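GTPase-activating protein BEM3 (Saccharomyces cerevisiae S288C, PDB 6FSF) stimulates GTP hydrolysis by CDC42 and, less efficiently, RHO1, and binds phosphatidylinositol 3-phosphate, with its tandem PX and PH domains present here. Local coordinates at residues 173-177 against 178-182; 231-234 against 235-239; 62-65 against 66-69. All blocks are in the same frame, centred on the assembly; numbering follows the deposited sequence.

How the contacts relate
The three contacts are local ones, within a helix or across a hairpin. Contact 3 comes first along the chain, on helix 57-70 of the PX domain. Contact 1 follows, in the hairpin of strands 170-174 and 179-184 of the PH domain. Contact 2 comes last, on helix 230-240 of the same domain. The centres of contacts 1 and 2 are about 20 Å apart, with nearest atoms about 6 Å apart. Contact 3 has its centre about 37 Å from each of the others, across the centre of the chain. Contacts 1 and 2 thus belong to the PH domain and contact 3 to the PX domain, and each domain keeps its own local packing.

Contact 1: residues 173-177 against 178-182; sequences LFDKN and QLTET
Phe-174 and Leu-179 run alongside each other as they leave the hairpin. Phe-174 CB sits 3.9 Å from the backbone O of Gln-178. Further out, Phe-174 CD1 comes to 3.7 Å from Leu-179 N. Phe-174 CE1 makes the close apolar touch, 3.5 Å from Leu-179 CG. At the tip, Phe-174 CZ is 3.9 Å from Leu-179 CD2. That methyl stands over one face of the ring, displaced from the ring centre, in a CH-pi contact. With chi1 at -56°, the ring carbon CG is anti to the carbonyl carbon of Phe-174, and this sends the ring out beside Leu-179. Ile-165 of strand 160-167 also touches Phe-174.

The neighbouring pair, Leu-173 and Glu-181, uses the opposite face of the sheet. There CB and CD1 of Leu-173 rest against CB of Glu-181. A bend at chi2 carries Glu-181 OE2 over to Leu-173 CB, and the same oxygen pairs with Arg-162 in a salt bridge. Asp-175 CB meets the methyl CG2 of Thr-180 at 3.6 Å.

The backbone fixes the register. Leu-173 N gives a nearly straight bond to Glu-181 O (2.9 Å, 172°). Leu-173 O accepts from Thr-180 N at 3.2 Å, and only weakly from Glu-181 N. One carbonyl thus faces two successive residues. Nearer the turn, Asp-175 N bonds to Gln-178 O, which also receives a CA-H...O contact from Phe-174. Lys-176 and Asn-177 both have left-handed backbone angles, which turn the chain back. Thr-180 and Glu-181 opposite Leu-173 form a classic beta bulge, here in an antiparallel hairpin at the edge of the PH-domain sheet.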
loop_
_atom_site.group_PDB
_atom_site.type_symbol
_atom_site.label_atom_id
_atom_site.label_comp_id
_atom_site.label_asym_id
_atom_site.label_seq_id
_atom_site.Cartn_x
_atom_site.Cartn_y
_atom_site.Cartn_z
ATOM N N LEU A 173 8.300 16.225 5.383
ATOM C CA LEU A 173 8.476 15.104 4.471
ATOM C C LEU A 173 9.857 14.492 4.664
ATOM O O LEU A 173 10.857 15.209 4.758
ATOM C CB LEU A 173 8.290 15.537 3.013
ATOM C CG LEU A 173 6.963 16.228 2.685
ATOM C CD1 LEU A 173 6.848 16.527 1.198
ATOM C CD2 LEU A 173 5.785 15.393 3.155
ATOM N N PHE A 174 9.902 13.162 4.714
ATOM C CA PHE A 174 11.129 12.419 4.958
ATOM C C PHE A 174 11.398 11.463 3.804
ATOM O O PHE A 174 10.473 10.842 3.270
ATOM C CB PHE A 174 11.056 11.626 6.270
ATOM C CG PHE A 174 10.753 12.468 7.478
ATOM C CD1 PHE A 174 11.771 12.918 8.301
ATOM C CD2 PHE A 174 9.446 12.808 7.791
ATOM C CE1 PHE A 174 11.493 13.693 9.412
ATOM C CE2 PHE A 174 9.162 13.584 8.899
ATOM C CZ PHE A 174 10.186 14.029 9.711
ATOM N N ASP A 175 12.669 11.351 3.426
ATOM C CA ASP A 175 13.139 10.353 2.463
ATOM C C ASP A 175 14.020 9.371 3.227
ATOM O O ASP A 175 15.169 9.684 3.554
ATOM C CB ASP A 175 13.902 11.001 1.312
ATOM C CG ASP A 175 14.739 10.002 0.526
ATOM O OD1 ASP A 175 15.772 10.413 -0.044
ATOM O OD2 ASP A 175 14.371 8.808 0.481
ATOM N N LYS A 176 13.470 8.189 3.510
ATOM C CA LYS A 176 14.172 7.145 4.256
ATOM C C LYS A 176 14.639 7.672 5.613
ATOM O O LYS A 176 15.802 7.528 6.007
ATOM C CB LYS A 176 15.336 6.583 3.435
ATOM C CG LYS A 176 14.912 6.150 2.035
ATOM C CD LYS A 176 16.064 6.181 1.045
ATOM C CE LYS A 176 17.047 5.054 1.296
ATOM N NZ LYS A 176 16.443 3.716 1.040
ATOM N N ASN A 177 13.699 8.297 6.327
ATOM C CA ASN A 177 13.950 8.914 7.632
ATOM C C ASN A 177 15.069 9.957 7.556
ATOM O O ASN A 177 16.024 9.934 8.333
ATOM C CB ASN A 177 14.251 7.856 8.701
ATOM C CG ASN A 177 13.986 8.358 10.113
ATOM O OD1 ASN A 177 13.959 9.566 10.364
ATOM N ND2 ASN A 177 13.783 7.429 11.043
ATOM N N GLN A 178 14.940 10.879 6.603
ATOM C CA GLN A 178 15.812 12.050 6.527
ATOM C C GLN A 178 14.977 13.227 6.049
ATOM O O GLN A 178 14.374 13.157 4.973
ATOM C CB GLN A 178 16.998 11.815 5.585
ATOM C CG GLN A 178 18.110 10.950 6.159
ATOM C CD GLN A 178 19.219 10.702 5.156
ATOM O OE1 GLN A 178 19.078 11.014 3.973
ATOM N NE2 GLN A 178 20.330 10.143 5.622
ATOM N N LEU A 179 14.938 14.296 6.841
ATOM C CA LEU A 179 14.192 15.486 6.455
ATOM C C LEU A 179 14.712 16.039 5.136
ATOM O O LEU A 179 15.852 16.505 5.051
ATOM C CB LEU A 179 14.283 16.553 7.550
ATOM C CG LEU A 179 13.098 16.669 8.518
ATOM C CD1 LEU A 179 13.401 17.664 9.629
ATOM C CD2 LEU A 179 11.815 17.050 7.785
ATOM N N THR A 180 13.872 15.969 4.100
ATOM C CA THR A 180 14.186 16.547 2.802
ATOM C C THR A 180 13.289 17.720 2.424
ATOM O O THR A 180 13.667 18.499 1.541
ATOM C CB THR A 180 14.099 15.484 1.694
ATOM O OG1 THR A 180 12.761 14.980 1.609
ATOM C CG2 THR A 180 15.050 14.332 1.981
ATOM N N GLU A 181 12.133 17.879 3.068
ATOM C CA GLU A 181 11.219 18.980 2.790
ATOM C C GLU A 181 10.477 19.349 4.069
ATOM O O GLU A 181 10.136 18.473 4.868
ATOM C CB GLU A 181 10.212 18.619 1.688
ATOM C CG GLU A 181 10.758 18.618 0.258
ATOM C CD GLU A 181 11.238 17.250 -0.201
ATOM O OE1 GLU A 181 11.789 17.155 -1.320
ATOM O OE2 GLU A 181 11.064 16.267 0.552
ATOM N N THR A 182 10.221 20.646 4.249
ATOM C CA THR A 182 9.486 21.154 5.404
ATOM C C THR A 182 8.610 22.307 4.933
ATOM O O THR A 182 9.098 23.220 4.260
ATOM C CB THR A 182 10.444 21.610 6.519
ATOM O OG1 THR A 182 11.430 20.593 6.748
ATOM C CG2 THR A 182 9.696 21.853 7.819
#

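Contact 2: residues 231-234 against 235-239; sequences KERE and LWLSA
Glu-232 and Trp-236 sit one helical turn apart, with their side chains crossing at a slant. The carboxylate plane and the indole plane are nearly perpendicular, 82° apart. Glu-232 OE1 lies 3.2 Å from Trp-236 NE1 and 3.4 Å from Trp-236 CD1. The backbone O of Glu-232 lies in the ring plane, at the edge of the indole, 3.2 Å from Trp-236 CD1. A bend at chi2 (-72°) brings the Glu-232 carboxylate forward along the helix, toward Trp-236. Glu-232 OE2 meets the methyl CD1 of Leu-235 at 3.7 Å and forms a salt bridge with Lys-141, which also makes a cation-pi contact with Trp-236. An alanine in place of Glu-232 would probably leave Lys-141 without this carboxylate mate and remove the oxygen beside NE1.

Leu-235 leans its CG over Lys-231 O, while Leu-237 puts its CG 3.1 Å from Arg-233 O. The guanidinium of Arg-233 turns to other partners: NH1 bonds to the carbonyls of Gly-206 and Ile-193. Farther on, Glu-234 O is gripped twice by Ser-238, whose N and OG approach from opposite faces of the carbonyl plane. The backbone N atoms of Leu-235, Trp-236, Leu-237 and Ser-238 bond in turn to O of Lys-231, Glu-232, Arg-233 and Glu-234. This is a regular alpha-helix, here the C-terminal helix characteristic of the PH fold.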
loop_
_atom_site.group_PDB
_atom_site.type_symbol
_atom_site.label_atom_id
_atom_site.label_comp_id
_atom_site.label_asym_id
_atom_site.label_seq_id
_atom_site.Cartn_x
_atom_site.Cartn_y
_atom_site.Cartn_z
ATOM N N LYS A 231 -9.574 7.903 -0.760
ATOM C CA LYS A 231 -9.970 8.159 0.621
ATOM C C LYS A 231 -8.852 8.847 1.389
ATOM O O LYS A 231 -9.103 9.751 2.193
ATOM C CB LYS A 231 -10.363 6.854 1.315
ATOM C CG LYS A 231 -10.734 7.038 2.781
ATOM C CD LYS A 231 -10.910 5.714 3.501
ATOM C CE LYS A 231 -11.323 5.942 4.947
ATOM N NZ LYS A 231 -11.558 4.666 5.676
ATOM N N GLU A 232 -7.606 8.431 1.151
ATOM C CA GLU A 232 -6.478 9.062 1.825
ATOM C C GLU A 232 -6.341 10.528 1.439
ATOM O O GLU A 232 -5.896 11.342 2.255
ATOM C CB GLU A 232 -5.189 8.300 1.516
ATOM C CG GLU A 232 -4.789 7.306 2.592
ATOM C CD GLU A 232 -4.279 7.988 3.846
ATOM O OE1 GLU A 232 -3.187 8.594 3.790
ATOM O OE2 GLU A 232 -4.975 7.930 4.881
ATOM N N ARG A 233 -6.717 10.886 0.208
ATOM C CA ARG A 233 -6.734 12.299 -0.158
ATOM C C ARG A 233 -7.793 13.053 0.635
ATOM O O ARG A 233 -7.549 14.177 1.088
ATOM C CB ARG A 233 -6.967 12.469 -1.661
ATOM C CG ARG A 233 -7.081 13.932 -2.084
ATOM C CD ARG A 233 -6.951 14.126 -3.586
ATOM N NE ARG A 233 -8.088 13.579 -4.321
ATOM C CZ ARG A 233 -8.304 13.784 -5.616
ATOM N NH1 ARG A 233 -7.463 14.527 -6.323
ATOM N NH2 ARG A 233 -9.364 13.249 -6.205
ATOM N N GLU A 234 -8.969 12.448 0.819
ATOM C CA GLU A 234 -9.993 13.060 1.663
ATOM C C GLU A 234 -9.475 13.274 3.079
ATOM O O GLU A 234 -9.630 14.359 3.652
ATOM C CB GLU A 234 -11.252 12.190 1.687
ATOM C CG GLU A 234 -12.091 12.229 0.422
ATOM C CD GLU A 234 -13.384 11.447 0.567
ATOM O OE1 GLU A 234 -14.022 11.544 1.638
ATOM O OE2 GLU A 234 -13.758 10.726 -0.383
ATOM N N LEU A 235 -8.851 12.246 3.659
ATOM C CA LEU A 235 -8.373 12.351 5.035
ATOM C C LEU A 235 -7.282 13.406 5.164
ATOM O O LEU A 235 -7.236 14.141 6.158
ATOM C CB LEU A 235 -7.866 10.993 5.522
ATOM C CG LEU A 235 -8.869 9.836 5.571
ATOM C CD1 LEU A 235 -8.279 8.645 6.315
ATOM C CD2 LEU A 235 -10.177 10.281 6.210
ATOM N N TRP A 236 -6.397 13.499 4.169
ATOM C CA TRP A 236 -5.297 14.454 4.251
ATOM C C TRP A 236 -5.792 15.889 4.133
ATOM O O TRP A 236 -5.298 16.780 4.835
ATOM C CB TRP A 236 -4.256 14.154 3.173
ATOM C CG TRP A 236 -3.134 13.290 3.656
ATOM C CD1 TRP A 236 -2.985 11.947 3.461
ATOM C CD2 TRP A 236 -2.002 13.710 4.426
ATOM N NE1 TRP A 236 -1.829 11.507 4.059
ATOM C CE2 TRP A 236 -1.207 12.571 4.658
ATOM C CE3 TRP A 236 -1.583 14.942 4.939
ATOM C CZ2 TRP A 236 -0.017 12.626 5.380
ATOM C CZ3 TRP A 236 -0.402 14.995 5.655
ATOM C CH2 TRP A 236 0.367 13.844 5.870
ATOM N N LEU A 237 -6.766 16.134 3.252
ATOM C CA LEU A 237 -7.291 17.487 3.096
ATOM C C LEU A 237 -7.973 17.966 4.371
ATOM O O LEU A 237 -7.875 19.145 4.731
ATOM C CB LEU A 237 -8.260 17.547 1.914
ATOM C CG LEU A 237 -7.680 17.250 0.528
ATOM C CD1 LEU A 237 -8.701 17.530 -0.562
ATOM C CD2 LEU A 237 -6.398 18.034 0.288
ATOM N N SER A 238 -8.672 17.066 5.069
ATOM C CA SER A 238 -9.311 17.449 6.324
ATOM C C SER A 238 -8.275 17.779 7.391
ATOM O O SER A 238 -8.490 18.674 8.217
ATOM C CB SER A 238 -10.244 16.338 6.799
ATOM O OG SER A 238 -11.279 16.104 5.863
ATOM N N ALA A 239 -7.147 17.065 7.388
ATOM C CA ALA A 239 -6.052 17.417 8.284
ATOM C C ALA A 239 -5.511 18.802 7.961
ATOM O O ALA A 239 -5.218 19.589 8.868
ATOM C CB ALA A 239 -4.945 16.367 8.195
#

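Contact 3: residues 62-65 against 66-69; sequences ELDV and YMKS
Asp-64 holds its CG anti to the backbone N (chi1 -177°), while Lys-68 bends at chi2 (-76°); together these torsions bring the lysine end across the carboxylate. Lys-68 CE lies 3.1 Å from Asp-64 OD2. The ammonium NZ of Lys-68 is 3.1 Å from Asp-64 OD1, in a salt bridge whose hydrogen bond is weak. The stem of the lysine also packs on the backbone: Lys-68 CG lies 3.0 Å from Asp-64 O. That carbonyl accepts the helix bond from Lys-68 N, which is almost straight at 170°. Asp-64 OD1 has a further partner, the hydroxyl of Tyr-103 on helix 90-107.

Leu-63 and Met-67 form the apolar side of this turn. The methionine chain is bent at chi3, and Met-67 CE lies 4.1 Å from Leu-63 CG. This methyl also approaches Leu-63 O and the CA of Asp-64. Through Leu-63 on Phe-124, and Met-67 on Ile-121, Tyr-103 and Ile-107, helix 57-70 is packed on helices 90-107 and 115-125 of the PX domain.

At the far end, Ser-69 OG lies 2.8 Å from Val-65 O and 2.9 Å from Tyr-66 O. Its single proton could serve either carbonyl.

Asp-64 is buried, and its charge lies beside both a lysine and a tyrosine hydroxyl. Those neighbours are likely to favour the ionised carboxylate. Since its hydrogen bond is weak, Lys-68 probably contributes mostly charge, while Tyr-103 supplies a hydrogen bond that links Asp-64 to the neighbouring helix.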
loop_
_atom_site.group_PDB
_atom_site.type_symbol
_atom_site.label_atom_id
_atom_site.label_comp_id
_atom_site.label_asym_id
_atom_site.label_seq_id
_atom_site.Cartn_x
_atom_site.Cartn_y
_atom_site.Cartn_z
ATOM N N GLU A 62 6.445 -15.286 -5.688
ATOM C CA GLU A 62 6.989 -16.589 -5.320
ATOM C C GLU A 62 5.899 -17.512 -4.790
ATOM O O GLU A 62 5.789 -18.668 -5.214
ATOM C CB GLU A 62 8.103 -16.417 -4.288
ATOM C CG GLU A 62 8.475 -17.699 -3.565
ATOM C CD GLU A 62 9.746 -17.557 -2.760
ATOM O OE1 GLU A 62 10.816 -17.376 -3.378
ATOM O OE2 GLU A 62 9.677 -17.615 -1.513
ATOM N N LEU A 63 5.084 -17.019 -3.853
ATOM C CA LEU A 63 3.970 -17.823 -3.357
ATOM C C LEU A 63 2.971 -18.118 -4.468
ATOM O O LEU A 63 2.411 -19.220 -4.535
ATOM C CB LEU A 63 3.284 -17.113 -2.192
ATOM C CG LEU A 63 2.005 -17.790 -1.689
ATOM C CD1 LEU A 63 2.322 -19.121 -1.025
ATOM C CD2 LEU A 63 1.246 -16.872 -0.748
ATOM N N ASP A 64 2.736 -17.140 -5.347
ATOM C CA ASP A 64 1.859 -17.361 -6.491
ATOM C C ASP A 64 2.391 -18.471 -7.388
ATOM O O ASP A 64 1.629 -19.340 -7.826
ATOM C CB ASP A 64 1.699 -16.063 -7.282
ATOM C CG ASP A 64 0.747 -16.207 -8.454
ATOM O OD1 ASP A 64 -0.472 -16.324 -8.214
ATOM O OD2 ASP A 64 1.214 -16.194 -9.609
ATOM N N VAL A 65 3.698 -18.465 -7.664
ATOM C CA VAL A 65 4.289 -19.519 -8.485
ATOM C C VAL A 65 4.091 -20.880 -7.829
ATOM O O VAL A 65 3.771 -21.869 -8.500
ATOM C CB VAL A 65 5.778 -19.225 -8.747
ATOM C CG1 VAL A 65 6.470 -20.448 -9.326
ATOM C CG2 VAL A 65 5.930 -18.038 -9.690
ATOM N N TYR A 66 4.265 -20.949 -6.507
ATOM C CA TYR A 66 4.068 -22.210 -5.801
ATOM C C TYR A 66 2.639 -22.712 -5.958
ATOM O O TYR A 66 2.407 -23.919 -6.095
ATOM C CB TYR A 66 4.417 -22.046 -4.321
ATOM C CG TYR A 66 4.154 -23.284 -3.485
ATOM C CD1 TYR A 66 5.132 -24.257 -3.321
ATOM C CD2 TYR A 66 2.929 -23.477 -2.860
ATOM C CE1 TYR A 66 4.893 -25.388 -2.561
ATOM C CE2 TYR A 66 2.681 -24.606 -2.101
ATOM C CZ TYR A 66 3.666 -25.558 -1.954
ATOM O OH TYR A 66 3.426 -26.683 -1.197
ATOM N N MET A 67 1.665 -21.801 -5.944
ATOM C CA MET A 67 0.271 -22.227 -5.980
ATOM C C MET A 67 -0.127 -22.696 -7.373
ATOM O O MET A 67 -0.814 -23.713 -7.519
ATOM C CB MET A 67 -0.638 -21.100 -5.496
ATOM C CG MET A 67 -0.498 -20.823 -4.007
ATOM S SD MET A 67 -1.671 -19.610 -3.384
ATOM C CE MET A 67 -1.127 -18.149 -4.260
ATOM N N LYS A 68 0.303 -21.979 -8.413
ATOM C CA LYS A 68 -0.014 -22.404 -9.774
ATOM C C LYS A 68 0.441 -23.835 -10.030
ATOM O O LYS A 68 -0.219 -24.584 -10.759
ATOM C CB LYS A 68 0.636 -21.475 -10.800
ATOM C CG LYS A 68 0.481 -19.985 -10.551
ATOM C CD LYS A 68 -0.901 -19.471 -10.896
ATOM C CE LYS A 68 -0.877 -17.952 -11.016
ATOM N NZ LYS A 68 -2.174 -17.330 -10.636
ATOM N N SER A 69 1.557 -24.236 -9.423
ATOM C CA SER A 69 2.185 -25.521 -9.709
ATOM C C SER A 69 1.646 -26.660 -8.862
ATOM O O SER A 69 1.710 -27.816 -9.292
ATOM C CB SER A 69 3.701 -25.415 -9.514
ATOM O OG SER A 69 4.007 -24.668 -8.347
#